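Local coordinates for protein diphosphomevalonate decarboxylase, putative (Trypanosoma brucei, PDB 2HKE) that probably catalyses the ATP-dependent decarboxylation of (R)-5-diphosphomevalonate to isopentenyl diphosphate, a step of the mevalonate pathway to isoprenoids and sterols, at residues A[203-208]-A[256-261]; A[6-11]-A[119-124]. The protein carries 1 engineered substitution. All coordinates share one frame; numbering follows the deposited sequence.

Contact 1 of 2, residues A[203-208]-A[256-261]; sequences MQQSLK and ATTEPK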
loop_
_atom_site.group_PDB
_atom_site.type_symbol
_atom_site.label_atom_id
_atom_site.label_comp_id
_atom_site.label_asym_id
_atom_site.label_seq_id
_atom_site.Cartn_x
_atom_site.Cartn_y
_atom_site.Cartn_z
ATOM N N MET A 203 10.772 -11.944 -0.071
ATOM C CA MET A 203 9.696 -12.663 0.600
ATOM C C MET A 203 9.837 -14.164 0.383
ATOM O O MET A 203 9.552 -14.955 1.292
ATOM C CB MET A 203 8.278 -12.176 0.202
ATOM C CG MET A 203 7.844 -12.431 -1.203
ATOM S SD MET A 203 6.089 -11.908 -1.448
ATOM C CE MET A 203 6.251 -10.134 -1.365
ATOM N N GLN A 204 10.302 -14.565 -0.785
ATOM C CA GLN A 204 10.507 -16.001 -1.001
ATOM C C GLN A 204 11.770 -16.475 -0.226
ATOM O O GLN A 204 11.813 -17.588 0.249
ATOM C CB GLN A 204 10.622 -16.322 -2.477
ATOM C CG GLN A 204 9.316 -16.006 -3.261
ATOM C CD GLN A 204 8.070 -16.597 -2.586
ATOM O OE1 GLN A 204 7.393 -15.921 -1.804
ATOM N NE2 GLN A 204 7.814 -17.877 -2.813
ATOM N N GLN A 205 12.756 -15.618 -0.084
ATOM C CA GLN A 205 13.925 -15.985 0.717
ATOM C C GLN A 205 13.508 -16.181 2.168
ATOM O O GLN A 205 13.919 -17.120 2.831
ATOM C CB GLN A 205 15.015 -14.936 0.548
ATOM C CG GLN A 205 16.405 -15.414 0.958
ATOM C CD GLN A 205 16.980 -16.550 0.095
ATOM O OE1 GLN A 205 16.477 -16.853 -1.009
ATOM N NE2 GLN A 205 18.061 -17.185 0.603
ATOM N N SER A 206 12.625 -15.316 2.674
ATOM C CA SER A 206 12.055 -15.509 4.026
ATOM C C SER A 206 11.296 -16.803 4.138
ATOM O O SER A 206 11.415 -17.501 5.090
ATOM C CB SER A 206 11.128 -14.338 4.422
ATOM O OG SER A 206 11.826 -13.120 4.495
ATOM N N LEU A 207 10.492 -17.135 3.145
ATOM C CA LEU A 207 9.708 -18.319 3.206
ATOM C C LEU A 207 10.606 -19.525 3.242
ATOM O O LEU A 207 10.289 -20.472 3.943
ATOM C CB LEU A 207 8.758 -18.412 2.013
ATOM C CG LEU A 207 7.686 -19.474 2.022
ATOM C CD1 LEU A 207 6.771 -19.446 3.266
ATOM C CD2 LEU A 207 6.838 -19.215 0.717
ATOM N N LYS A 208 11.713 -19.469 2.498
ATOM C CA LYS A 208 12.693 -20.564 2.448
ATOM C C LYS A 208 13.506 -20.726 3.746
ATOM O O LYS A 208 13.847 -21.847 4.112
ATOM C CB LYS A 208 13.662 -20.315 1.294
ATOM C CG LYS A 208 14.577 -21.484 0.907
ATOM C CD LYS A 208 15.643 -21.011 -0.053
ATOM C CE LYS A 208 16.503 -22.170 -0.597
ATOM N NZ LYS A 208 17.484 -21.670 -1.632
ATOM N N ALA A 256 14.815 -10.116 9.674
ATOM C CA ALA A 256 16.079 -10.214 10.420
ATOM C C ALA A 256 16.555 -11.665 10.561
ATOM O O ALA A 256 17.735 -11.879 10.726
ATOM C CB ALA A 256 15.919 -9.588 11.827
ATOM N N THR A 257 15.644 -12.625 10.520
ATOM C CA THR A 257 15.930 -14.053 10.650
ATOM C C THR A 257 15.902 -14.809 9.304
ATOM O O THR A 257 15.919 -16.052 9.251
ATOM C CB THR A 257 14.942 -14.689 11.582
ATOM O OG1 THR A 257 13.631 -14.547 11.055
ATOM C CG2 THR A 257 14.991 -14.059 12.999
ATOM N N THR A 258 15.840 -14.040 8.228
ATOM C CA THR A 258 16.008 -14.558 6.877
ATOM C C THR A 258 17.501 -14.731 6.648
ATOM O O THR A 258 18.317 -14.016 7.236
ATOM C CB THR A 258 15.364 -13.583 5.851
ATOM O OG1 THR A 258 13.955 -13.522 6.114
ATOM C CG2 THR A 258 15.565 -14.030 4.375
ATOM N N GLU A 259 17.847 -15.678 5.774
ATOM C CA GLU A 259 19.264 -15.930 5.420
ATOM C C GLU A 259 19.485 -15.853 3.924
ATOM O O GLU A 259 18.903 -16.634 3.174
ATOM C CB GLU A 259 19.654 -17.299 5.963
ATOM C CG GLU A 259 19.532 -17.346 7.448
ATOM C CD GLU A 259 20.200 -18.525 8.084
ATOM O OE1 GLU A 259 20.242 -19.605 7.447
ATOM O OE2 GLU A 259 20.678 -18.366 9.242
ATOM N N PRO A 260 20.274 -14.877 3.448
ATOM C CA PRO A 260 20.935 -13.763 4.144
ATOM C C PRO A 260 19.921 -12.801 4.753
ATOM O O PRO A 260 18.787 -12.705 4.260
ATOM C CB PRO A 260 21.677 -13.040 3.038
ATOM C CG PRO A 260 21.676 -13.922 1.882
ATOM C CD PRO A 260 20.551 -14.865 2.010
ATOM N N LYS A 261 20.336 -12.114 5.819
ATOM C CA LYS A 261 19.476 -11.169 6.520
ATOM C C LYS A 261 18.998 -10.080 5.563
ATOM O O LYS A 261 19.730 -9.614 4.677
ATOM C CB LYS A 261 20.254 -10.529 7.652
ATOM C CG LYS A 261 19.478 -9.776 8.672
ATOM C CD LYS A 261 20.469 -9.173 9.711
ATOM C CE LYS A 261 19.835 -8.034 10.533
ATOM N NZ LYS A 261 20.711 -7.546 11.696
#

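Contact 2 of 2, residues A[6-11]-A[119-124]; sequences VTVEAP and YCAMSA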
loop_
_atom_site.group_PDB
_atom_site.type_symbol
_atom_site.label_atom_id
_atom_site.label_comp_id
_atom_site.label_asym_id
_atom_site.label_seq_id
_atom_site.Cartn_x
_atom_site.Cartn_y
_atom_site.Cartn_z
ATOM N N VAL A 6 -9.380 4.931 -22.138
ATOM C CA VAL A 6 -9.844 4.914 -20.759
ATOM C C VAL A 6 -8.729 5.394 -19.845
ATOM O O VAL A 6 -7.579 5.014 -20.042
ATOM C CB VAL A 6 -10.265 3.478 -20.342
ATOM C CG1 VAL A 6 -10.609 3.415 -18.865
ATOM C CG2 VAL A 6 -11.431 2.981 -21.218
ATOM N N THR A 7 -9.086 6.214 -18.867
ATOM C CA THR A 7 -8.139 6.773 -17.901
ATOM C C THR A 7 -8.646 6.533 -16.492
ATOM O O THR A 7 -9.819 6.768 -16.177
ATOM C CB THR A 7 -7.903 8.310 -18.120
ATOM O OG1 THR A 7 -7.424 8.513 -19.440
ATOM C CG2 THR A 7 -6.846 8.839 -17.126
ATOM N N VAL A 8 -7.744 6.058 -15.637
ATOM C CA VAL A 8 -8.079 5.665 -14.260
ATOM C C VAL A 8 -7.003 6.201 -13.354
ATOM O O VAL A 8 -5.831 6.211 -13.730
ATOM C CB VAL A 8 -8.059 4.112 -14.106
ATOM C CG1 VAL A 8 -8.182 3.696 -12.650
ATOM C CG2 VAL A 8 -9.173 3.489 -14.949
ATOM N N GLU A 9 -7.400 6.617 -12.158
ATOM C CA GLU A 9 -6.472 6.892 -11.097
ATOM C C GLU A 9 -6.709 5.866 -9.986
ATOM O O GLU A 9 -7.848 5.533 -9.667
ATOM C CB GLU A 9 -6.650 8.306 -10.574
ATOM C CG GLU A 9 -6.039 9.367 -11.544
ATOM C CD GLU A 9 -6.115 10.795 -11.000
ATOM O OE1 GLU A 9 -6.952 11.039 -10.085
ATOM O OE2 GLU A 9 -5.325 11.658 -11.498
ATOM N N ALA A 10 -5.616 5.353 -9.431
ATOM C CA ALA A 10 -5.714 4.470 -8.275
ATOM C C ALA A 10 -4.826 4.942 -7.125
ATOM O O ALA A 10 -3.702 5.431 -7.341
ATOM C CB ALA A 10 -5.374 3.038 -8.671
ATOM N N PRO A 11 -5.265 4.696 -5.880
ATOM C CA PRO A 11 -4.495 5.058 -4.685
ATOM C C PRO A 11 -3.560 3.939 -4.221
ATOM O O PRO A 11 -3.766 2.772 -4.586
ATOM C CB PRO A 11 -5.592 5.191 -3.656
ATOM C CG PRO A 11 -6.513 4.053 -3.985
ATOM C CD PRO A 11 -6.527 4.025 -5.520
ATOM N N TYR A 119 -0.291 -0.759 -10.904
ATOM C CA TYR A 119 -0.875 -1.952 -11.474
ATOM C C TYR A 119 -2.384 -1.977 -11.296
ATOM O O TYR A 119 -3.108 -2.491 -12.166
ATOM C CB TYR A 119 -0.250 -3.192 -10.839
ATOM C CG TYR A 119 1.113 -3.467 -11.427
ATOM C CD1 TYR A 119 1.240 -3.786 -12.758
ATOM C CD2 TYR A 119 2.264 -3.450 -10.638
ATOM C CE1 TYR A 119 2.469 -4.098 -13.316
ATOM C CE2 TYR A 119 3.531 -3.736 -11.206
ATOM C CZ TYR A 119 3.591 -4.054 -12.547
ATOM O OH TYR A 119 4.768 -4.353 -13.189
ATOM N N CYS A 120 -2.859 -1.454 -10.179
ATOM C CA CYS A 120 -4.319 -1.368 -9.987
ATOM C C CYS A 120 -4.938 -0.423 -11.027
ATOM O O CYS A 120 -5.928 -0.759 -11.667
ATOM C CB CYS A 120 -4.638 -0.918 -8.611
ATOM S SG CYS A 120 -6.384 -1.024 -8.217
ATOM N N ALA A 121 -4.362 0.759 -11.201
ATOM C CA ALA A 121 -4.905 1.702 -12.190
ATOM C C ALA A 121 -4.860 1.089 -13.596
ATOM O O ALA A 121 -5.809 1.237 -14.384
ATOM C CB ALA A 121 -4.137 3.019 -12.117
ATOM N N MET A 122 -3.769 0.406 -13.930
ATOM C CA MET A 122 -3.651 -0.228 -15.245
ATOM C C MET A 122 -4.665 -1.358 -15.437
ATOM O O MET A 122 -5.268 -1.508 -16.506
ATOM C CB MET A 122 -2.235 -0.755 -15.427
ATOM C CG MET A 122 -1.958 -1.256 -16.789
ATOM S SD MET A 122 -0.332 -1.980 -16.937
ATOM C CE MET A 122 0.722 -0.698 -16.252
ATOM N N SER A 123 -4.797 -2.198 -14.419
ATOM C CA SER A 123 -5.835 -3.263 -14.421
ATOM C C SER A 123 -7.229 -2.703 -14.731
ATOM O O SER A 123 -7.925 -3.179 -15.642
ATOM C CB SER A 123 -5.920 -3.987 -13.051
ATOM O OG SER A 123 -7.079 -4.808 -13.035
ATOM N N ALA A 124 -7.628 -1.679 -13.993
ATOM C CA ALA A 124 -8.972 -1.114 -14.155
ATOM C C ALA A 124 -9.167 -0.473 -15.538
ATOM O O ALA A 124 -10.201 -0.661 -16.145
ATOM C CB ALA A 124 -9.292 -0.085 -13.059
#

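Contact 1 of 2, residues A[203-208]-A[256-261]
Gln205 reaches from helix 199-209 to the loop at 256-261 with its amide end. Its CG is anti to the backbone N (chi1 -162°) and the chain bends at chi2, which brings NE2 to Glu259 O at 2.8 Å. The bond is nearly straight, with an N-H...O angle of 170°; NE2 lies in the plane of that carbonyl, and the oxygen lies almost in the plane of the glutamine amide. The acceptor belongs to the cis peptide between Glu259 and Pro260, and Pro260 CD sits 3.7 Å from the same NE2. Nearer the helix backbone, Gln205 CG packs 3.8 Å from the methyl CG2 of Thr258. In the C-terminal domain of this GHMP-superfamily enzyme, the contact ties helix 199-209 to the turn where the chain leaves helix 237-256. Ser206 comes next, and its OG meets Thr258 OG1 at 2.7 Å, both residues being buried. Each has a further partner: Trp20 NE1 bonds to the serine oxygen, while Thr258 OG1 bonds to Ile254 O in the last turn of helix 237-256. The Thr258 methyl lies against the peptide that joins Gln205 to Ser206, 3.6 Å from Ser206 N.

Contact 2 of 2, residues A[6-11]-A[119-124]
Ala10 and Val8 of strand 5-15 rest on Cys120, Ala121 and Ala124 of helix 114-130, a layer of helix on sheet in the N-terminal domain, which has the ribosomal protein S5-like alpha/beta fold of the GHMP superfamily. In that superfamily such a helix leads on from the glycine- and serine-rich ATP-binding motif, and the sequence before residue 119 is consistent with this. The short segments run roughly antiparallel, at 149°, and their axes come within 7.0 Å, a close approach permitted by the alanines on both elements.

Packing is tightest around Ala10. Its CB lies 3.7 Å from Ala121 CB and also touches the backbone N of Ala121, so the methyl presses on the helix wall itself. Cys120 CB comes to 4.0 Å from Ala10 CB, and with SG anti to the backbone N (chi1 -171°) the sulfur lies alongside the same methyl, 4.2 Å from Ala10 CB. The contact thins toward Val6, whose CB is directed toward the helix although the side chain comes no nearer than 4.9 Å.

The alternate residues Thr7 and Glu9 turn to the other face of the strand. Thr7 OG1 is bonded to Ser51 OG, and the partly exposed carboxylate of Glu9 forms a salt bridge with Arg47 through OE2. This polar face contrasts with the one under the helix, where largely aliphatic side chains do the touching and Tyr370 of the neighbouring strand 369-371 also meets Val8 and Ala124. Val8 straddles the helix surface with both branches: its CB is 3.7 Å from Ala121 O, and CG1 and CG2 fork around the methyl of Ala124, each 4.0 Å from Ala124 CB.

The two contacts share no helix or strand and belong to different domains, with centres about 32 Å apart on opposite sides of the chain's centre. Contact 2 is core: all but one of its touching residues are buried, and helix meets sheet through small apolar groups, with hydrogen bonding left to the neighbouring strands. Contact 1 is peripheral and partly exposed, and there a helix holds an irregular loop by polar groups, a side-chain amide to a backbone carbonyl and a pair of hydroxyls. The segments of contact 1 are separated by a mostly helical run of 47 residues; those of contact 2 by 107 residues richer in strand than helix.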